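Squalene synthase HpnC (Alicyclobacillus acidocaldarius subsp. acidocaldarius, PDB 4HD1) probably takes part in squalene biosynthesis as an all-helical transferase of the squalene/phytoene synthase family. Local coordinates at residues E74-A79 / R90-T95; G181-P186 / D199-R204; A188-E191 / T196-D199; L215-A220 / A255-G260; R228-L233 / R240-Y245. All coordinates share one frame; numbering follows the deposited sequence.

Interaction 1: residues E74-A79 / R90-T95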
# COMPACT_ATOMS: atom_id res chain seq x y z
N GLU A 74 11.19 -14.57 8.75
CA GLU A 74 11.51 -15.99 8.81
C GLU A 74 10.37 -16.87 8.32
O GLU A 74 10.59 -17.81 7.54
CB GLU A 74 11.92 -16.40 10.23
CG GLU A 74 13.36 -16.07 10.59
CD GLU A 74 14.35 -16.58 9.55
OE1 GLU A 74 14.29 -17.78 9.20
OE2 GLU A 74 15.17 -15.77 9.08
N GLU A 75 9.15 -16.57 8.78
CA GLU A 75 7.95 -17.28 8.35
C GLU A 75 7.75 -17.11 6.84
O GLU A 75 7.47 -18.09 6.14
CB GLU A 75 6.72 -16.77 9.13
CG GLU A 75 6.67 -17.25 10.58
CD GLU A 75 5.90 -16.32 11.51
OE1 GLU A 75 4.74 -15.97 11.20
OE2 GLU A 75 6.45 -15.95 12.57
N LEU A 76 7.91 -15.89 6.36
CA LEU A 76 7.80 -15.58 4.94
C LEU A 76 8.77 -16.41 4.10
O LEU A 76 8.37 -17.00 3.10
CB LEU A 76 8.00 -14.08 4.69
CG LEU A 76 7.81 -13.45 3.30
CD1 LEU A 76 9.07 -13.55 2.46
CD2 LEU A 76 6.59 -14.00 2.56
N ARG A 77 10.03 -16.45 4.51
CA ARG A 77 11.04 -17.25 3.81
C ARG A 77 10.73 -18.75 3.83
O ARG A 77 10.96 -19.45 2.85
CB ARG A 77 12.45 -16.99 4.35
CG ARG A 77 12.84 -15.52 4.40
CD ARG A 77 14.32 -15.33 4.65
NE ARG A 77 15.00 -14.87 3.44
CZ ARG A 77 15.28 -13.60 3.19
NH1 ARG A 77 14.97 -12.65 4.07
NH2 ARG A 77 15.89 -13.28 2.05
N ARG A 78 10.19 -19.22 4.95
CA ARG A 78 9.74 -20.61 5.07
C ARG A 78 8.60 -20.90 4.09
O ARG A 78 8.52 -22.01 3.54
CB ARG A 78 9.31 -20.93 6.50
CG ARG A 78 10.45 -21.43 7.38
CD ARG A 78 9.96 -21.94 8.72
NE ARG A 78 10.10 -20.91 9.76
CZ ARG A 78 9.09 -20.25 10.32
NH1 ARG A 78 7.83 -20.50 9.97
NH2 ARG A 78 9.34 -19.34 11.25
N ALA A 79 7.74 -19.91 3.87
CA ALA A 79 6.63 -20.06 2.93
C ALA A 79 7.11 -20.15 1.48
O ALA A 79 6.42 -20.72 0.64
CB ALA A 79 5.63 -18.93 3.11
N ARG A 90 0.53 -21.03 5.24
CA ARG A 90 0.26 -22.19 4.39
C ARG A 90 -0.56 -21.75 3.18
O ARG A 90 -0.26 -22.13 2.05
CB ARG A 90 -0.44 -23.32 5.17
CG ARG A 90 0.51 -24.37 5.72
CD ARG A 90 -0.21 -25.49 6.46
NE ARG A 90 -0.19 -25.26 7.91
CZ ARG A 90 -1.27 -25.05 8.67
NH1 ARG A 90 -2.48 -25.06 8.14
NH2 ARG A 90 -1.12 -24.83 9.96
N ALA A 91 -1.58 -20.92 3.41
CA ALA A 91 -2.35 -20.35 2.31
C ALA A 91 -1.44 -19.51 1.40
O ALA A 91 -1.46 -19.69 0.17
CB ALA A 91 -3.51 -19.53 2.84
N LEU A 92 -0.62 -18.64 1.99
CA LEU A 92 0.32 -17.83 1.21
C LEU A 92 1.28 -18.69 0.38
O LEU A 92 1.54 -18.39 -0.79
CB LEU A 92 1.10 -16.86 2.10
CG LEU A 92 1.82 -15.72 1.35
CD1 LEU A 92 0.81 -14.76 0.74
CD2 LEU A 92 2.78 -14.97 2.27
N GLN A 93 1.79 -19.76 0.99
CA GLN A 93 2.66 -20.75 0.35
C GLN A 93 2.06 -21.32 -0.95
O GLN A 93 2.76 -21.46 -1.96
CB GLN A 93 2.90 -21.89 1.33
CG GLN A 93 4.05 -22.82 1.00
CD GLN A 93 4.38 -23.70 2.19
OE1 GLN A 93 5.36 -23.46 2.89
NE2 GLN A 93 3.54 -24.69 2.46
N PHE A 94 0.78 -21.67 -0.91
CA PHE A 94 0.08 -22.12 -2.09
C PHE A 94 -0.02 -21.00 -3.12
O PHE A 94 0.30 -21.20 -4.29
CB PHE A 94 -1.31 -22.65 -1.74
CG PHE A 94 -2.08 -23.17 -2.92
CD1 PHE A 94 -1.70 -24.37 -3.53
CD2 PHE A 94 -3.16 -22.46 -3.42
CE1 PHE A 94 -2.40 -24.86 -4.63
CE2 PHE A 94 -3.87 -22.95 -4.52
CZ PHE A 94 -3.49 -24.15 -5.13
N THR A 95 -0.45 -19.82 -2.66
CA THR A 95 -0.53 -18.62 -3.50
C THR A 95 0.81 -18.28 -4.16
O THR A 95 0.86 -18.09 -5.38
CB THR A 95 -1.09 -17.42 -2.71
OG1 THR A 95 -2.47 -17.67 -2.39
CG2 THR A 95 -0.98 -16.14 -3.51
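Gln-93 OE1 lies 3.6 Å from Ala-79 CA and accepts a hydrogen bond from the backbone N of Ala-84, in the loop that joins helix 65-81 to helix 87-99, which it reaches by crossing the end of residues 74-79. Arg-78 O lies 3.5 Å from the same OE1, a proximity of two acceptors and not a bond. With CG trans to the backbone N (chi1 -164°) and the chain extended beyond it, the glutamine lies alongside the last turn, where its CG comes within 3.2 Å of Ala-79 O. A long side chain with an amide end suits this place, since its methylenes pack on backbone while its tip serves the loop. Alanine suits the facing position because a bare methyl lets the chains close to 4.8 Å between Ala-79 CA and Gln-93 CA. Deeper in, Leu-76 CD2 meets Leu-92 CD2 at 3.9 Å, the two leucines crossing obliquely, and both also touch Phe-50 and Phe-106 on two further helices. The axes of the two short segments cross at -45° and approach to 9.4 Å, a packed pair of successive helices joined by a short loop within the all-helical fold of the squalene/phytoene synthases.

Interaction 2: residues G181-P186 / D199-R204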
# COMPACT_ATOMS: atom_id res chain seq x y z
N GLY A 181 2.50 11.73 15.63
CA GLY A 181 3.91 12.11 15.74
C GLY A 181 4.69 12.14 14.44
O GLY A 181 5.93 12.23 14.45
N ARG A 182 3.97 12.09 13.31
CA ARG A 182 4.59 12.00 11.98
C ARG A 182 4.15 13.08 11.02
O ARG A 182 2.98 13.47 10.99
CB ARG A 182 4.27 10.65 11.33
CG ARG A 182 4.83 9.46 12.06
CD ARG A 182 4.16 8.19 11.59
NE ARG A 182 4.60 7.07 12.42
CZ ARG A 182 5.81 6.51 12.33
NH1 ARG A 182 6.69 6.95 11.44
NH2 ARG A 182 6.12 5.51 13.14
N ILE A 183 5.10 13.55 10.22
CA ILE A 183 4.81 14.44 9.11
C ILE A 183 5.47 13.90 7.84
O ILE A 183 6.68 13.66 7.81
CB ILE A 183 5.28 15.89 9.38
CG1 ILE A 183 4.71 16.40 10.71
CG2 ILE A 183 4.89 16.80 8.21
CD1 ILE A 183 5.34 17.67 11.23
N TYR A 184 4.65 13.70 6.81
CA TYR A 184 5.09 13.15 5.53
C TYR A 184 5.38 14.22 4.49
O TYR A 184 6.05 13.95 3.48
CB TYR A 184 4.08 12.13 5.01
CG TYR A 184 4.02 10.87 5.84
CD1 TYR A 184 4.99 9.87 5.69
CD2 TYR A 184 3.03 10.69 6.80
CE1 TYR A 184 4.96 8.72 6.47
CE2 TYR A 184 2.99 9.54 7.58
CZ TYR A 184 3.96 8.55 7.41
OH TYR A 184 3.93 7.41 8.18
N VAL A 185 4.87 15.43 4.71
CA VAL A 185 5.15 16.55 3.81
C VAL A 185 6.65 16.80 3.81
O VAL A 185 7.22 17.00 4.88
CB VAL A 185 4.39 17.84 4.22
CG1 VAL A 185 4.57 18.90 3.15
CG2 VAL A 185 2.92 17.56 4.42
N PRO A 186 7.30 16.75 2.64
CA PRO A 186 8.76 16.93 2.60
C PRO A 186 9.20 18.31 3.10
O PRO A 186 8.55 19.32 2.80
CB PRO A 186 9.10 16.75 1.12
CG PRO A 186 7.98 15.92 0.58
CD PRO A 186 6.76 16.39 1.32
N ASP A 199 4.84 25.18 10.93
CA ASP A 199 3.52 25.54 10.42
C ASP A 199 2.56 24.36 10.49
O ASP A 199 1.41 24.51 10.91
CB ASP A 199 3.61 26.05 8.97
CG ASP A 199 4.29 27.40 8.86
OD1 ASP A 199 3.99 28.30 9.67
OD2 ASP A 199 5.12 27.56 7.93
N ILE A 200 3.05 23.18 10.10
CA ILE A 200 2.28 21.95 10.11
C ILE A 200 1.94 21.55 11.55
O ILE A 200 0.80 21.18 11.85
CB ILE A 200 3.02 20.79 9.38
CG1 ILE A 200 3.35 21.15 7.92
CG2 ILE A 200 2.24 19.48 9.48
CD1 ILE A 200 2.15 21.46 7.04
N ARG A 201 2.93 21.64 12.43
CA ARG A 201 2.75 21.33 13.85
C ARG A 201 1.72 22.28 14.49
O ARG A 201 0.85 21.84 15.25
CB ARG A 201 4.10 21.36 14.60
CG ARG A 201 5.09 20.29 14.14
CD ARG A 201 6.38 20.30 14.95
NE ARG A 201 7.30 19.24 14.51
CZ ARG A 201 8.40 19.44 13.77
NH1 ARG A 201 8.76 20.67 13.40
NH2 ARG A 201 9.16 18.40 13.42
N ALA A 202 1.82 23.57 14.15
CA ALA A 202 0.88 24.58 14.64
C ALA A 202 -0.38 24.68 13.77
O ALA A 202 -1.12 25.67 13.83
CB ALA A 202 1.57 25.94 14.74
N ARG A 203 -0.61 23.65 12.95
CA ARG A 203 -1.82 23.51 12.12
C ARG A 203 -2.22 24.79 11.39
O ARG A 203 -3.42 25.09 11.24
CB ARG A 203 -2.98 22.94 12.96
CG ARG A 203 -2.66 21.60 13.61
CD ARG A 203 -3.74 21.11 14.57
NE ARG A 203 -4.87 20.50 13.86
CZ ARG A 203 -6.06 21.08 13.72
NH1 ARG A 203 -6.30 22.28 14.23
NH2 ARG A 203 -7.02 20.44 13.06
N ARG A 204 -1.19 25.55 10.94
CA ARG A 204 -1.40 26.81 10.24
C ARG A 204 -1.34 26.59 8.74
O ARG A 204 -0.32 26.17 8.20
CB ARG A 204 -0.32 27.82 10.63
CG ARG A 204 -0.51 28.49 11.98
CD ARG A 204 0.51 29.60 12.14
NE ARG A 204 1.88 29.10 12.07
CZ ARG A 204 2.70 28.99 13.10
NH1 ARG A 204 2.31 29.36 14.32
NH2 ARG A 204 3.93 28.51 12.93
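Ile-183 CD1 lies over one face of the Arg-201 guanidinium, 4.1 Å from NE and 3.9 Å from Arg-201 CG, the two side chains roughly perpendicular. A second guanidinium, that of Arg-204, has Ala-202 CB over one face and Asp-199 OD1 in its plane at the edge. Arg-204 follows the C-prime residue Arg-203 in the Schellman motif that closes helix 197-201, in which Arg-203 takes positive phi, Arg-204 N bonds back to Asp-199 O, and Arg-203 N bonds to Ile-200 O. The side chains repeat this closure, for NE and NH2 of Arg-204 both hold the single oxygen OD1 of Asp-199, each at 3.3 Å. NE is met by the anti lone pair of that oxygen, whereas NH2 comes in on the anti side but 35° out of the carboxylate plane. Aspartate and arginine thus tie the start of the turn to its end. The inner face is plainly apolar: branched isoleucines fill the space between the loop 181-186 and the helix, and Ile-174 and Leu-190 touch Ile-200 as well. Arg-201 suits the exposed border, its aliphatic part covering the isoleucine. At the centre, Ile-200 CG2 sits 4.0 Å from both CG2 and CD1 of Ile-183.

Interaction 3: residues A188-E191 / T196-D199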
# COMPACT_ATOMS: atom_id res chain seq x y z
N ALA A 188 11.90 20.13 2.34
CA ALA A 188 12.37 21.02 1.27
C ALA A 188 11.24 21.64 0.46
O ALA A 188 11.34 22.78 0.02
CB ALA A 188 13.34 20.28 0.36
N ASP A 189 10.15 20.89 0.27
CA ASP A 189 8.98 21.39 -0.46
C ASP A 189 8.22 22.44 0.33
O ASP A 189 7.57 23.32 -0.25
CB ASP A 189 8.05 20.25 -0.87
CG ASP A 189 8.72 19.23 -1.78
OD1 ASP A 189 9.84 19.48 -2.27
OD2 ASP A 189 8.12 18.16 -2.00
N LEU A 190 8.29 22.36 1.66
CA LEU A 190 7.73 23.40 2.52
C LEU A 190 8.59 24.65 2.50
O LEU A 190 8.07 25.76 2.40
CB LEU A 190 7.56 22.90 3.95
CG LEU A 190 6.31 22.06 4.21
CD1 LEU A 190 6.43 21.29 5.52
CD2 LEU A 190 5.05 22.92 4.19
N GLU A 191 9.90 24.46 2.58
CA GLU A 191 10.86 25.56 2.57
C GLU A 191 10.93 26.26 1.22
O GLU A 191 11.21 27.47 1.16
CB GLU A 191 12.25 25.08 2.99
CG GLU A 191 12.35 24.75 4.47
CD GLU A 191 13.61 23.98 4.82
OE1 GLU A 191 14.14 23.26 3.94
OE2 GLU A 191 14.06 24.08 5.99
N THR A 196 7.61 26.08 6.97
CA THR A 196 8.40 25.13 7.74
C THR A 196 7.51 24.05 8.33
O THR A 196 6.28 24.15 8.27
CB THR A 196 9.14 25.82 8.89
OG1 THR A 196 8.21 26.61 9.64
CG2 THR A 196 10.27 26.71 8.37
N LEU A 197 8.13 23.02 8.92
CA LEU A 197 7.40 21.96 9.60
C LEU A 197 6.63 22.48 10.82
O LEU A 197 5.62 21.90 11.21
CB LEU A 197 8.35 20.83 10.02
CG LEU A 197 9.03 19.96 8.94
CD1 LEU A 197 10.15 19.17 9.58
CD2 LEU A 197 8.05 19.03 8.24
N ASP A 198 7.11 23.59 11.39
CA ASP A 198 6.44 24.26 12.51
C ASP A 198 5.03 24.72 12.16
O ASP A 198 4.13 24.65 13.00
CB ASP A 198 7.27 25.44 13.03
CG ASP A 198 8.14 25.07 14.23
OD1 ASP A 198 9.07 25.84 14.54
OD2 ASP A 198 7.89 24.02 14.86
N ASP A 199 4.84 25.18 10.93
CA ASP A 199 3.52 25.54 10.42
C ASP A 199 2.56 24.36 10.49
O ASP A 199 1.41 24.51 10.91
CB ASP A 199 3.61 26.05 8.97
CG ASP A 199 4.29 27.40 8.86
OD1 ASP A 199 3.99 28.30 9.67
OD2 ASP A 199 5.12 27.56 7.93
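Leu-190 CD1 carries the tight part of this contact. It meets Leu-197 CD2 at 3.9 Å, the two side chains set across one another, and lies 4.0 Å from the backbone oxygen of Thr-196. Its CG stands opposite the carbonyl carbon (chi1 -81°), and the extended second torsion carries CD1 out toward the start of the next helix. Leucine suits both places: each is buried, and a forked end can touch a neighbour while the rest of the chain fills space around it. The other side is looser and open to solvent. Thr-196 is exposed and directs its CB away from residues 188-191, contributing mainly backbone, while the exposed Glu-191 comes no closer than 4.8 Å with its side chain. Between these zones the polar backbone is looked after locally, as Thr-196 N donates to Asp-199 OD2 at 3.1 Å with a nearly straight angle of 165°. That oxygen is met on the anti side, 34° out of the carboxylate plane. An aspartate at the third position of helix 197-201 suits this, its carboxylate satisfying an N-H at the helix start, as in half of a capping box; its other oxygen, OD1, pairs with Arg-204. The short helices 187-191 and 197-201 are joined by a five-residue link and rest on the long helix 207-227, where Leu-190 touches Cys-212 and Asp-199 touches Val-209.

Interaction 4: residues L215-A220 / A255-G260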
# COMPACT_ATOMS: atom_id res chain seq x y z
N LEU A 215 1.71 21.53 -4.70
CA LEU A 215 2.81 20.89 -5.40
C LEU A 215 2.74 19.36 -5.31
O LEU A 215 2.99 18.66 -6.31
CB LEU A 215 4.16 21.38 -4.87
CG LEU A 215 5.40 20.80 -5.57
CD1 LEU A 215 5.48 21.26 -7.02
CD2 LEU A 215 6.67 21.15 -4.82
N GLU A 216 2.40 18.84 -4.13
CA GLU A 216 2.28 17.40 -3.93
C GLU A 216 1.10 16.82 -4.71
O GLU A 216 1.22 15.78 -5.35
CB GLU A 216 2.14 17.04 -2.43
CG GLU A 216 3.16 17.69 -1.50
CD GLU A 216 4.61 17.53 -1.94
OE1 GLU A 216 4.90 16.77 -2.90
OE2 GLU A 216 5.48 18.17 -1.33
N VAL A 217 -0.03 17.52 -4.65
CA VAL A 217 -1.23 17.15 -5.39
C VAL A 217 -0.92 17.02 -6.89
O VAL A 217 -1.29 16.02 -7.51
CB VAL A 217 -2.38 18.16 -5.14
CG1 VAL A 217 -3.55 17.91 -6.09
CG2 VAL A 217 -2.84 18.07 -3.69
N ASP A 218 -0.23 18.01 -7.45
CA ASP A 218 0.19 17.99 -8.86
C ASP A 218 1.09 16.79 -9.18
O ASP A 218 0.91 16.15 -10.21
CB ASP A 218 0.93 19.28 -9.23
CG ASP A 218 0.05 20.52 -9.17
OD1 ASP A 218 -1.15 20.42 -8.84
OD2 ASP A 218 0.58 21.62 -9.45
N ARG A 219 2.04 16.51 -8.29
CA ARG A 219 2.96 15.38 -8.46
C ARG A 219 2.19 14.06 -8.54
O ARG A 219 2.49 13.20 -9.38
CB ARG A 219 3.96 15.31 -7.31
CG ARG A 219 5.08 16.33 -7.37
CD ARG A 219 6.15 15.97 -6.35
NE ARG A 219 7.34 16.81 -6.44
CZ ARG A 219 7.77 17.61 -5.46
NH1 ARG A 219 7.11 17.68 -4.31
NH2 ARG A 219 8.86 18.33 -5.63
N ALA A 220 1.20 13.92 -7.65
CA ALA A 220 0.38 12.72 -7.56
C ALA A 220 -0.55 12.59 -8.76
O ALA A 220 -0.74 11.49 -9.29
CB ALA A 220 -0.41 12.70 -6.25
N ALA A 255 -10.94 16.79 -3.84
CA ALA A 255 -11.46 17.33 -2.58
C ALA A 255 -10.45 18.26 -1.89
O ALA A 255 -10.85 19.24 -1.24
CB ALA A 255 -11.88 16.21 -1.64
N ILE A 256 -9.16 17.95 -2.03
CA ILE A 256 -8.09 18.80 -1.48
C ILE A 256 -8.06 20.14 -2.21
O ILE A 256 -7.98 21.20 -1.58
CB ILE A 256 -6.71 18.08 -1.55
CG1 ILE A 256 -6.67 16.92 -0.54
CG2 ILE A 256 -5.57 19.06 -1.28
CD1 ILE A 256 -5.57 15.91 -0.80
N ARG A 257 -8.15 20.09 -3.54
CA ARG A 257 -8.25 21.29 -4.37
C ARG A 257 -9.47 22.13 -4.00
O ARG A 257 -9.39 23.35 -3.90
CB ARG A 257 -8.30 20.91 -5.85
CG ARG A 257 -7.05 20.22 -6.36
CD ARG A 257 -6.93 20.33 -7.87
NE ARG A 257 -5.95 19.38 -8.39
CZ ARG A 257 -6.24 18.15 -8.80
NH1 ARG A 257 -7.49 17.71 -8.76
NH2 ARG A 257 -5.28 17.36 -9.25
N ARG A 258 -10.60 21.45 -3.79
CA ARG A 258 -11.86 22.08 -3.40
C ARG A 258 -11.86 22.51 -1.93
O ARG A 258 -12.88 22.94 -1.40
CB ARG A 258 -13.01 21.10 -3.67
CG ARG A 258 -14.42 21.67 -3.55
CD ARG A 258 -15.39 20.60 -3.06
NE ARG A 258 -15.35 19.40 -3.89
CZ ARG A 258 -15.14 18.16 -3.43
NH1 ARG A 258 -14.94 17.93 -2.13
NH2 ARG A 258 -15.13 17.14 -4.28
N GLN A 259 -10.71 22.38 -1.27
CA GLN A 259 -10.54 22.87 0.10
C GLN A 259 -9.40 23.88 0.17
O GLN A 259 -8.91 24.19 1.26
CB GLN A 259 -10.29 21.71 1.07
CG GLN A 259 -11.57 21.03 1.55
CD GLN A 259 -11.31 19.71 2.25
OE1 GLN A 259 -11.59 19.56 3.43
NE2 GLN A 259 -10.75 18.75 1.52
N GLY A 260 -9.00 24.39 -0.99
CA GLY A 260 -7.92 25.36 -1.09
C GLY A 260 -6.60 24.86 -0.53
O GLY A 260 -5.80 25.64 -0.02
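A helical hairpin is closed at its far end here, where Val-217 of helix 207-227 packs on Ile-256 and Arg-257 in the last turn of helix 236-257. Just beyond, that helix stops in a Schellman motif with Gly-260 at positive phi, a conformation that favours glycine. The two methyls of the valine divide the work. CG2 meets Ile-256 CG2 at 3.8 Å as the side chains lie antiparallel, side by side, and CG1 lies 3.6 Å from both NE and NH2 of Arg-257. Beta-branched residues suit the centre, being compact and buried, with Tyr-261 touching both of them. Arg-257 suits the border: its chain runs extended from CG to NE and brings the guanidinium obliquely across the valine, while NH2 bonds to Gln-221 OE1, one turn further along the first helix. Asp-218 OD1, 4.9 Å from Arg-257 NE, may add a weak favourable field, though the charged atoms are not in contact. On another side of helix 207-227, Arg-219 NH1 forms a salt bridge with Glu-216 OE1 at 2.8 Å, in the guanidinium plane, and a second with Asp-189 OD2. Apolar contact therefore joins the helices while charged groups line its border; since Glu-216 OE2 lies close to Asp-189 OD2, the two acids may share a proton, with the arginine probably easing their repulsion.

Interaction 5: residues R228-L233 / R240-Y245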
# COMPACT_ATOMS: atom_id res chain seq x y z
N ARG A 228 -2.25 5.36 -15.42
CA ARG A 228 -3.39 5.11 -16.30
C ARG A 228 -3.10 4.15 -17.46
O ARG A 228 -3.96 3.37 -17.86
CB ARG A 228 -3.84 6.44 -16.88
CG ARG A 228 -5.32 6.61 -17.07
CD ARG A 228 -5.56 7.85 -17.90
NE ARG A 228 -6.91 8.38 -17.76
CZ ARG A 228 -7.99 7.87 -18.36
NH1 ARG A 228 -9.17 8.44 -18.18
NH2 ARG A 228 -7.89 6.79 -19.13
N ARG A 229 -1.89 4.23 -18.02
CA ARG A 229 -1.51 3.42 -19.17
C ARG A 229 -1.62 1.92 -18.91
O ARG A 229 -1.91 1.15 -19.82
CB ARG A 229 -0.10 3.81 -19.66
CG ARG A 229 0.39 3.06 -20.90
CD ARG A 229 -0.40 3.41 -22.15
NE ARG A 229 -0.10 2.46 -23.23
CZ ARG A 229 -0.92 2.20 -24.25
NH1 ARG A 229 -2.10 2.80 -24.33
NH2 ARG A 229 -0.57 1.31 -25.18
N LEU A 230 -1.41 1.51 -17.66
CA LEU A 230 -1.51 0.10 -17.25
C LEU A 230 -2.90 -0.49 -17.54
O LEU A 230 -3.05 -1.68 -17.88
CB LEU A 230 -1.13 -0.05 -15.77
CG LEU A 230 -1.07 -1.45 -15.17
CD1 LEU A 230 -0.14 -2.37 -15.96
CD2 LEU A 230 -0.68 -1.43 -13.69
N GLU A 231 -3.93 0.35 -17.43
CA GLU A 231 -5.30 -0.07 -17.73
C GLU A 231 -5.48 -0.65 -19.14
O GLU A 231 -6.43 -1.41 -19.37
CB GLU A 231 -6.29 1.07 -17.47
CG GLU A 231 -6.39 1.43 -16.00
CD GLU A 231 -6.99 2.80 -15.75
OE1 GLU A 231 -7.75 3.32 -16.61
OE2 GLU A 231 -6.71 3.37 -14.67
N SER A 232 -4.59 -0.32 -20.08
CA SER A 232 -4.69 -0.87 -21.43
C SER A 232 -3.87 -2.14 -21.64
O SER A 232 -3.83 -2.67 -22.76
CB SER A 232 -4.27 0.18 -22.47
OG SER A 232 -4.93 1.41 -22.25
N LEU A 233 -3.21 -2.62 -20.59
CA LEU A 233 -2.21 -3.69 -20.73
C LEU A 233 -2.52 -4.93 -19.88
O LEU A 233 -1.67 -5.82 -19.75
CB LEU A 233 -0.82 -3.14 -20.37
CG LEU A 233 -0.34 -1.84 -21.02
CD1 LEU A 233 1.05 -1.46 -20.51
CD2 LEU A 233 -0.33 -1.95 -22.54
N ARG A 240 -10.52 -2.58 -14.78
CA ARG A 240 -11.57 -1.87 -14.06
C ARG A 240 -11.23 -1.65 -12.58
O ARG A 240 -11.56 -0.60 -12.01
CB ARG A 240 -12.91 -2.58 -14.19
CG ARG A 240 -13.44 -2.67 -15.61
CD ARG A 240 -14.89 -3.16 -15.65
NE ARG A 240 -15.08 -4.13 -16.73
CZ ARG A 240 -15.25 -5.44 -16.54
NH1 ARG A 240 -15.30 -5.95 -15.32
NH2 ARG A 240 -15.40 -6.23 -17.59
N GLN A 241 -10.55 -2.62 -11.98
CA GLN A 241 -10.08 -2.50 -10.59
C GLN A 241 -9.10 -1.33 -10.48
O GLN A 241 -9.23 -0.48 -9.60
CB GLN A 241 -9.43 -3.80 -10.11
CG GLN A 241 -9.32 -3.92 -8.60
CD GLN A 241 -10.68 -4.04 -7.93
OE1 GLN A 241 -11.33 -5.09 -7.99
NE2 GLN A 241 -11.13 -2.96 -7.31
N LEU A 242 -8.13 -1.30 -11.39
CA LEU A 242 -7.14 -0.22 -11.43
C LEU A 242 -7.80 1.13 -11.68
O LEU A 242 -7.47 2.10 -11.01
CB LEU A 242 -6.07 -0.47 -12.50
CG LEU A 242 -5.12 -1.63 -12.21
CD1 LEU A 242 -4.32 -1.92 -13.47
CD2 LEU A 242 -4.20 -1.33 -11.03
N LYS A 243 -8.73 1.17 -12.63
CA LYS A 243 -9.42 2.42 -12.94
C LYS A 243 -10.06 2.95 -11.67
O LYS A 243 -9.96 4.13 -11.33
CB LYS A 243 -10.48 2.19 -14.03
CG LYS A 243 -11.31 3.42 -14.36
CD LYS A 243 -12.05 3.25 -15.68
CE LYS A 243 -13.21 4.22 -15.83
NZ LYS A 243 -14.09 3.89 -16.99
N LEU A 244 -10.69 2.06 -10.94
CA LEU A 244 -11.40 2.45 -9.75
C LEU A 244 -10.48 2.91 -8.61
O LEU A 244 -10.80 3.88 -7.92
CB LEU A 244 -12.29 1.30 -9.33
CG LEU A 244 -12.95 1.47 -7.97
CD1 LEU A 244 -13.95 2.62 -7.99
CD2 LEU A 244 -13.65 0.17 -7.59
N TYR A 245 -9.34 2.25 -8.41
CA TYR A 245 -8.33 2.80 -7.50
C TYR A 245 -7.95 4.21 -7.94
O TYR A 245 -7.88 5.13 -7.12
CB TYR A 245 -7.08 1.93 -7.42
CG TYR A 245 -7.29 0.50 -6.93
CD1 TYR A 245 -8.33 0.17 -6.06
CD2 TYR A 245 -6.40 -0.51 -7.32
CE1 TYR A 245 -8.50 -1.13 -5.61
CE2 TYR A 245 -6.56 -1.82 -6.87
CZ TYR A 245 -7.61 -2.12 -6.01
OH TYR A 245 -7.76 -3.41 -5.57
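The apolar part of the contact joins Leu-230 and Leu-242, whose side chains are set nearly square to each other. Leu-242 CD1 is 3.7 Å from both CG and CD2 of Leu-230, resting on the CG-CD2 branch of that leucine. Leu-230 is buried and also touches Leu-157 and Ser-158 of helix 152-172, so a leucine here faces two helices at once. Next come contacts of an acidic side chain with backbone and methylenes. Glu-231 CG passes Leu-242 CB at 4.0 Å, the two side chains running in opposite directions, and the extended chain carries the carboxylate on to Lys-243, where OE2 lies 3.4 Å from CA. OE1 sits 3.9 Å from Lys-243 CB. The third kind is electrostatic. OE2 forms a salt bridge with Arg-246, one turn beyond Leu-242, which is consistent with the carboxylate lying along the helix surface instead of following the lysine outward. Lys-243 has its CG opposite the backbone N (chi1 176°), and its extended chain takes NZ to 6.4 Å from Glu-231 OE1, too far for a bond. Glutamate suits this half-exposed place, with methylenes for packing and a charge for arginine. A 3-10 turn around Leu-230 and Glu-231, following helix 207-227 and folded back on early turns of helix 236-257, is part of the connection of an antiparallel helical hairpin in the terpene synthase-like fold.

How the interactions relate
Along the chain the order is interaction 1, then 2 and 3, which finish on the shared helix 197-201, and then 4, with interaction 5 nested inside the loop that 4 closes. Interaction 1 lies across the chain's centre from 2, 3 and 4, with centres 39 to 43 Å away. Interactions 2 and 3 are nearly one site, 8 Å apart between centres and sharing Asp-199. Interactions 3 and 4 touch through the salt bridge of Asp-189 and Arg-219. Interactions 4 and 5 both use helix 236-257 and stand about 21 Å apart between centres, fastening two ends of one hairpin. Together they tie neighbouring helices and a loop within one all-helical fold.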